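Long-range contacts in dally-like, isoform A (Drosophila melanogaster, PDB 6XTZ), which is a cell-surface glypican, probably a heparan sulfate proteoglycan, that binds Wnt and Hedgehog proteins and can shield the palmitoleate lipid of Wnt: residues Y131-G135 and F197-R201; R20-E26 and M53-M57; F272-D277 and I449-K454. The protein carries 5 engineered substitutions. One frame throughout, in Å; residues are numbered along the deposited sequence.

Interaction 1: Y131-G135 and F197-R201; sequences YFANG and FVATR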
# COMPACT_ATOMS: atom_id res chain seq x y z
N TYR A 131 -2.49 21.34 3.30
CA TYR A 131 -2.95 20.30 2.40
C TYR A 131 -2.18 19.00 2.61
O TYR A 131 -2.77 17.92 2.70
CB TYR A 131 -2.84 20.72 0.93
CG TYR A 131 -3.12 19.55 0.02
CD1 TYR A 131 -4.41 19.09 -0.17
CD2 TYR A 131 -2.08 18.87 -0.60
CE1 TYR A 131 -4.67 18.00 -0.98
CE2 TYR A 131 -2.33 17.77 -1.41
CZ TYR A 131 -3.63 17.34 -1.60
OH TYR A 131 -3.89 16.26 -2.40
N PHE A 132 -0.85 19.09 2.68
CA PHE A 132 -0.07 17.87 2.87
C PHE A 132 -0.36 17.23 4.22
O PHE A 132 -0.22 16.01 4.37
CB PHE A 132 1.43 18.17 2.74
CG PHE A 132 2.29 16.94 2.82
CD1 PHE A 132 2.37 16.07 1.74
CD2 PHE A 132 3.00 16.64 3.97
CE1 PHE A 132 3.15 14.93 1.80
CE2 PHE A 132 3.79 15.50 4.04
CZ PHE A 132 3.86 14.65 2.95
N ALA A 133 -0.78 18.03 5.21
CA ALA A 133 -1.06 17.50 6.53
C ALA A 133 -2.39 16.76 6.57
O ALA A 133 -2.45 15.58 6.94
CB ALA A 133 -1.04 18.63 7.57
N ASN A 134 -3.48 17.43 6.18
CA ASN A 134 -4.81 16.85 6.29
C ASN A 134 -5.58 16.76 4.98
O ASN A 134 -6.62 16.10 4.94
CB ASN A 134 -5.66 17.63 7.31
CG ASN A 134 -5.82 19.10 6.95
OD1 ASN A 134 -5.83 19.48 5.78
ND2 ASN A 134 -5.95 19.94 7.97
N GLY A 135 -5.11 17.40 3.91
CA GLY A 135 -5.75 17.28 2.62
C GLY A 135 -7.03 18.06 2.44
O GLY A 135 -7.72 17.87 1.43
N PHE A 197 1.70 18.18 -5.30
CA PHE A 197 1.29 18.03 -3.91
C PHE A 197 0.26 16.91 -3.75
O PHE A 197 0.27 16.20 -2.73
CB PHE A 197 0.73 19.35 -3.38
CG PHE A 197 1.78 20.24 -2.79
CD1 PHE A 197 2.55 21.07 -3.60
CD2 PHE A 197 2.01 20.26 -1.42
CE1 PHE A 197 3.52 21.88 -3.05
CE2 PHE A 197 2.97 21.07 -0.87
CZ PHE A 197 3.73 21.89 -1.68
N VAL A 198 -0.63 16.74 -4.73
CA VAL A 198 -1.59 15.64 -4.65
C VAL A 198 -0.87 14.30 -4.76
O VAL A 198 -1.14 13.37 -3.99
CB VAL A 198 -2.67 15.79 -5.74
CG1 VAL A 198 -3.57 14.57 -5.76
CG2 VAL A 198 -3.48 17.05 -5.50
N ALA A 199 0.06 14.18 -5.71
CA ALA A 199 0.79 12.93 -5.87
C ALA A 199 1.67 12.65 -4.66
O ALA A 199 1.81 11.49 -4.24
CB ALA A 199 1.63 12.97 -7.14
N THR A 200 2.28 13.69 -4.08
CA THR A 200 3.16 13.49 -2.93
C THR A 200 2.38 13.04 -1.70
O THR A 200 2.77 12.09 -1.02
CB THR A 200 3.94 14.77 -2.64
OG1 THR A 200 4.64 15.19 -3.81
CG2 THR A 200 4.93 14.55 -1.51
N ARG A 201 1.26 13.71 -1.41
CA ARG A 201 0.46 13.34 -0.25
C ARG A 201 -0.16 11.96 -0.42
O ARG A 201 -0.10 11.13 0.49
CB ARG A 201 -0.63 14.39 -0.01
CG ARG A 201 -1.73 13.90 0.92
CD ARG A 201 -2.70 15.01 1.29
NE ARG A 201 -3.87 14.47 1.98
CZ ARG A 201 -3.90 14.16 3.28
NH1 ARG A 201 -2.82 14.34 4.03
NH2 ARG A 201 -5.01 13.68 3.82
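Arg201 reaches across from helix 185-216 and lays its guanidinium against the end of helix 118-134. Its NH1 donates to Phe132 O at 3.1 Å, with an N-H...O angle of 135°. The donor stands well above the plane of that carbonyl, 64° out of it. A second, weak bond runs from the same NH1 to Ala133 O at 3.2 Å. One nitrogen thus serves two successive carbonyls of the last helical turn. One face of the guanidinium lies on the backbone where Asn134 joins Gly135, and Gly135 N sits over its centre. The Arg201 chain is stretched out from CG to NE, which carries the charged group past Tyr131. On the way, CD passes over one face of the Tyr131 ring, a CH-pi contact at 4.1 Å from CD to the ring centroid.

This is a C-terminal helix end closed by a residue of positive phi, Gly135, with an arginine from helix 185-216 at its last carbonyls. The positive charge there would probably be favoured by the helix dipole. Gly135 CA comes 3.4 Å from Arg201 NE, so the bare glycine lets the arginine lie close.

Tyr131 packs between the two helices as well. Its CE2 edge meets Phe197 O in the ring plane at 3.3 Å. Its OH end lies against CG2 of Val198. CG of Tyr131 is anti to the backbone N (chi1 171°), which carries the ring across to the other helix. Phe132 sets CE1 against CG2 of Thr200 at 3.8 Å and CD1 against CB of Arg201. Farther out, Phe91 of helix 51-110 meets the Phe132 ring. Leu139 packs on Tyr131, Phe197 and Val198. The side chain of Phe197 comes about 4 Å from the bound O-palmitoleoyl serine.

Interaction 2: R20-E26 and M53-M57; sequences RGIDAIE and METRM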
# COMPACT_ATOMS: atom_id res chain seq x y z
N ARG A 20 7.23 -34.30 17.53
CA ARG A 20 6.08 -33.41 17.54
C ARG A 20 5.55 -33.15 18.94
O ARG A 20 4.47 -32.57 19.08
CB ARG A 20 4.97 -33.99 16.65
CG ARG A 20 5.33 -34.06 15.18
CD ARG A 20 4.30 -34.85 14.38
NE ARG A 20 4.63 -34.90 12.96
CZ ARG A 20 3.94 -35.59 12.06
NH1 ARG A 20 2.88 -36.29 12.43
NH2 ARG A 20 4.31 -35.57 10.78
N GLY A 21 6.27 -33.56 19.97
CA GLY A 21 5.87 -33.32 21.34
C GLY A 21 5.04 -34.40 21.98
O GLY A 21 4.56 -34.20 23.10
N ILE A 22 4.85 -35.53 21.31
CA ILE A 22 4.05 -36.63 21.84
C ILE A 22 4.94 -37.53 22.68
O ILE A 22 5.98 -38.00 22.21
CB ILE A 22 3.37 -37.42 20.71
CG1 ILE A 22 2.55 -36.48 19.82
CG2 ILE A 22 2.50 -38.52 21.28
CD1 ILE A 22 1.93 -37.16 18.62
N ASP A 23 4.54 -37.77 23.93
CA ASP A 23 5.31 -38.63 24.81
C ASP A 23 5.22 -40.08 24.36
O ASP A 23 4.23 -40.52 23.77
CB ASP A 23 4.82 -38.50 26.25
CG ASP A 23 4.93 -37.08 26.78
OD1 ASP A 23 5.88 -36.37 26.37
OD2 ASP A 23 4.08 -36.68 27.59
N ALA A 24 6.29 -40.84 24.64
CA ALA A 24 6.34 -42.24 24.23
C ALA A 24 5.26 -43.08 24.89
O ALA A 24 4.92 -44.15 24.37
CB ALA A 24 7.72 -42.82 24.54
N ILE A 25 4.72 -42.63 26.03
CA ILE A 25 3.66 -43.37 26.69
C ILE A 25 2.39 -43.36 25.84
O ILE A 25 1.67 -44.37 25.76
CB ILE A 25 3.40 -42.80 28.10
CG1 ILE A 25 4.65 -42.95 28.98
CG2 ILE A 25 2.21 -43.48 28.75
CD1 ILE A 25 5.56 -41.74 28.98
N GLU A 26 2.10 -42.24 25.19
CA GLU A 26 0.90 -42.12 24.38
C GLU A 26 1.01 -42.83 23.04
O GLU A 26 -0.02 -43.16 22.44
CB GLU A 26 0.57 -40.64 24.13
CG GLU A 26 0.65 -39.76 25.37
CD GLU A 26 0.29 -38.32 25.07
OE1 GLU A 26 -0.49 -38.08 24.12
OE2 GLU A 26 0.79 -37.42 25.78
N MET A 53 -3.39 -37.96 20.09
CA MET A 53 -2.26 -37.59 19.25
C MET A 53 -2.69 -36.70 18.10
O MET A 53 -2.01 -35.73 17.75
CB MET A 53 -1.56 -38.85 18.72
CG MET A 53 -0.91 -39.70 19.79
SD MET A 53 -0.34 -41.27 19.12
CE MET A 53 0.75 -40.70 17.81
N GLU A 54 -3.84 -37.01 17.49
CA GLU A 54 -4.35 -36.20 16.39
C GLU A 54 -4.71 -34.80 16.85
O GLU A 54 -4.45 -33.82 16.14
CB GLU A 54 -5.56 -36.89 15.76
CG GLU A 54 -6.06 -36.22 14.50
CD GLU A 54 -7.36 -36.82 14.00
OE1 GLU A 54 -8.21 -37.18 14.85
OE2 GLU A 54 -7.53 -36.94 12.77
N THR A 55 -5.31 -34.68 18.04
CA THR A 55 -5.70 -33.37 18.54
C THR A 55 -4.48 -32.50 18.82
O THR A 55 -4.47 -31.31 18.49
CB THR A 55 -6.56 -33.51 19.79
OG1 THR A 55 -7.72 -34.30 19.49
CG2 THR A 55 -7.00 -32.15 20.30
N ARG A 56 -3.44 -33.08 19.43
CA ARG A 56 -2.22 -32.32 19.70
C ARG A 56 -1.60 -31.81 18.41
O ARG A 56 -1.29 -30.62 18.28
CB ARG A 56 -1.22 -33.18 20.47
CG ARG A 56 0.19 -32.61 20.49
CD ARG A 56 1.15 -33.48 21.29
NE ARG A 56 1.12 -33.19 22.72
CZ ARG A 56 0.46 -33.92 23.61
NH1 ARG A 56 -0.23 -34.99 23.23
NH2 ARG A 56 0.49 -33.58 24.90
N MET A 57 -1.40 -32.69 17.43
CA MET A 57 -0.84 -32.28 16.15
C MET A 57 -1.76 -31.34 15.39
O MET A 57 -1.28 -30.55 14.58
CB MET A 57 -0.51 -33.51 15.31
CG MET A 57 0.47 -34.47 15.96
SD MET A 57 0.83 -35.92 14.95
CE MET A 57 -0.79 -36.69 14.87
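Segment 20-26 leaves helix 14-19 and runs beside one turn of helix 51-110, with Arg20 CA 7.1 Å from Met57 CA and Ile22 CA 6.9 Å from Met53 CA. Ile22 is the apolar centre. Its CD1 lies 3.8 Å from Met53 CE and 4.0 Å from Met57 SD, so it fits between two methionines one turn apart. Its CG2 branch rests on Met53 CG, and the Ile22 and Met53 side chains cross at about a right angle. CG1 of Ile22 touches Arg56 CD at 3.6 Å, and these two side chains run past each other in opposite directions.

Polar contacts flank this core. The Arg56 chain turns at chi3 (-85°) and brings NH1 to Glu26 OE1 at 3.2 Å. This is a salt bridge, but its hydrogen bond is weak, with an N-H...O angle of 123°. The carboxylate and guanidinium planes are 59° apart. Arg20 is extended, and its NH1 makes a weak bond to Met57 SD at 3.3 Å, with the sulfur near the guanidinium plane. The same NH1 also bonds His235 O. Phe17 of helix 14-19 packs on both Ile22 and Met53.

Gly21, with positive phi, is the C-prime residue of a Schellman motif that ends helix 14-19, so that the chain leaves it with Ile22 packed on helix 51-110, within the N-terminal part of the glypican core.

Interaction 3: F272-D277 and I449-K454; sequences FAMAMD and IRQRVK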
# COMPACT_ATOMS: atom_id res chain seq x y z
N PHE A 272 -2.65 -2.14 -5.95
CA PHE A 272 -2.04 -1.11 -5.13
C PHE A 272 -0.56 -0.95 -5.45
O PHE A 272 -0.05 0.17 -5.56
CB PHE A 272 -2.23 -1.44 -3.65
CG PHE A 272 -1.29 -0.70 -2.73
CD1 PHE A 272 -1.54 0.61 -2.37
CD2 PHE A 272 -0.16 -1.33 -2.23
CE1 PHE A 272 -0.67 1.29 -1.53
CE2 PHE A 272 0.71 -0.66 -1.39
CZ PHE A 272 0.46 0.65 -1.04
N ALA A 273 0.16 -2.07 -5.61
CA ALA A 273 1.59 -1.99 -5.89
C ALA A 273 1.85 -1.41 -7.27
O ALA A 273 2.84 -0.68 -7.46
CB ALA A 273 2.23 -3.38 -5.77
N MET A 274 0.99 -1.71 -8.24
CA MET A 274 1.18 -1.17 -9.58
C MET A 274 0.85 0.32 -9.62
O MET A 274 1.51 1.09 -10.33
CB MET A 274 0.33 -1.94 -10.59
CG MET A 274 0.78 -3.38 -10.81
SD MET A 274 -0.16 -4.25 -12.07
CE MET A 274 -1.79 -4.27 -11.34
N ALA A 275 -0.16 0.74 -8.87
CA ALA A 275 -0.49 2.16 -8.82
C ALA A 275 0.56 2.94 -8.04
O ALA A 275 0.86 4.10 -8.38
CB ALA A 275 -1.88 2.36 -8.21
N MET A 276 1.14 2.34 -7.00
CA MET A 276 2.21 2.99 -6.26
C MET A 276 3.44 3.19 -7.14
O MET A 276 4.12 4.22 -7.05
CB MET A 276 2.58 2.17 -5.02
CG MET A 276 1.60 2.32 -3.88
SD MET A 276 1.73 3.91 -3.03
CE MET A 276 3.33 3.74 -2.25
N ASP A 277 3.75 2.21 -7.99
CA ASP A 277 4.91 2.34 -8.87
C ASP A 277 4.69 3.42 -9.92
O ASP A 277 5.65 4.07 -10.35
CB ASP A 277 5.22 1.00 -9.53
CG ASP A 277 6.57 0.99 -10.23
OD1 ASP A 277 7.60 0.96 -9.53
OD2 ASP A 277 6.60 1.02 -11.48
N ILE A 449 10.80 3.41 -0.87
CA ILE A 449 9.43 2.92 -0.80
C ILE A 449 9.06 2.17 -2.08
O ILE A 449 8.46 1.09 -2.03
CB ILE A 449 8.46 4.08 -0.53
CG1 ILE A 449 8.65 4.61 0.89
CG2 ILE A 449 7.02 3.66 -0.78
CD1 ILE A 449 7.94 5.92 1.16
N ARG A 450 9.43 2.73 -3.23
CA ARG A 450 9.08 2.10 -4.51
C ARG A 450 9.66 0.70 -4.62
O ARG A 450 9.00 -0.22 -5.12
CB ARG A 450 9.56 2.98 -5.67
CG ARG A 450 9.25 2.42 -7.04
CD ARG A 450 9.91 3.25 -8.13
NE ARG A 450 9.52 2.81 -9.47
CZ ARG A 450 9.92 3.40 -10.59
NH1 ARG A 450 10.73 4.45 -10.55
NH2 ARG A 450 9.52 2.93 -11.77
N GLN A 451 10.90 0.51 -4.16
CA GLN A 451 11.53 -0.80 -4.24
C GLN A 451 10.90 -1.78 -3.26
O GLN A 451 10.71 -2.96 -3.58
CB GLN A 451 13.03 -0.68 -4.00
CG GLN A 451 13.78 -1.99 -4.16
CD GLN A 451 13.64 -2.58 -5.55
OE1 GLN A 451 13.78 -1.88 -6.55
NE2 GLN A 451 13.35 -3.88 -5.61
N ARG A 452 10.56 -1.31 -2.06
CA ARG A 452 9.98 -2.21 -1.06
C ARG A 452 8.54 -2.57 -1.42
O ARG A 452 8.12 -3.72 -1.21
CB ARG A 452 10.07 -1.58 0.33
CG ARG A 452 11.50 -1.37 0.80
CD ARG A 452 11.55 -0.74 2.18
NE ARG A 452 12.91 -0.35 2.54
CZ ARG A 452 13.77 -1.13 3.18
NH1 ARG A 452 13.42 -2.36 3.54
NH2 ARG A 452 14.99 -0.69 3.46
N VAL A 453 7.78 -1.61 -1.95
CA VAL A 453 6.44 -1.94 -2.44
C VAL A 453 6.53 -2.91 -3.61
O VAL A 453 5.69 -3.80 -3.77
CB VAL A 453 5.67 -0.66 -2.81
CG1 VAL A 453 4.34 -1.00 -3.47
CG2 VAL A 453 5.44 0.20 -1.57
N LYS A 454 7.57 -2.76 -4.43
CA LYS A 454 7.83 -3.72 -5.50
C LYS A 454 8.11 -5.10 -4.92
O LYS A 454 7.72 -6.12 -5.51
CB LYS A 454 8.99 -3.24 -6.36
CG LYS A 454 9.02 -3.81 -7.77
CD LYS A 454 10.29 -3.37 -8.49
CE LYS A 454 10.12 -3.43 -10.00
NZ LYS A 454 9.14 -2.42 -10.48
O HOH W 1 6.82 0.04 -6.80
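Asp277 OD1 takes two hydrogen bonds, from Arg450 NE and from a water, with Lys454 NZ a more distant charge. Arg450 NE donates to Asp277 OD1 at 2.7 Å, and the bond is nearly straight at 165°. The acceptor lies in the guanidinium plane, but NE meets the carboxylate from above its plane, 45° out of it. The water bonds Asp277 OD1 at 3.0 Å and also Arg450 O. It therefore links the aspartate to the backbone of the facing helix. Lys454 NZ makes a long salt bridge at 3.8 Å from Asp277 OD1. Asp277, Arg450 and Lys454 form a salt-bridge network along one side of the contact. The two positive charges would probably favour the ionised form of Asp277. The first torsion of Asp277 swings the carboxylate away from its own N, toward Arg450.

Val453 carries the apolar side. Its CG1 branch lies 3.8 Å from Ala273 CA and 3.9 Å from Met276 CB. The small side chain of Ala273 lets the valine come near the helix backbone. Phe272 CE2 touches the same CG1 more loosely. Met276 bends at chi2 and chi3, and its CE comes 4.0 Å from Ile449 CG2.

The two helix segments run antiparallel at 159°, with axes 9.5 Å apart at their closest. Helix 441-455 packs here on helix 263-283 within the elongated helical bundle. Tyr203 of helix 185-216 touches both Met276 and Ile449, and Leu533 of helix 513-538 packs on Phe272 and Met276. Phe87 and Lys83 of helix 51-110 touch Ile449.

The three contacts lie at different places along the elongated helical body. Interactions 1 and 3 are near each other, with centres 18 Å apart and nearest atoms about 8 Å apart, yet they do not touch. Helix 185-216 links them: it carries one segment of interaction 1 and, through Tyr203, touches interaction 3. Phe87 packs on Thr200 and Ile449. Interaction 2 lies far off, centre to centre about 57 Å from interaction 1 and 45 Å from interaction 3. Helix 51-110 holds one of its segments and also borders interactions 1 and 3. Interaction 1 is beside the lipid: Phe197 packs on Leu95 and Ile289, which line the O-palmitoleoyl serine pocket.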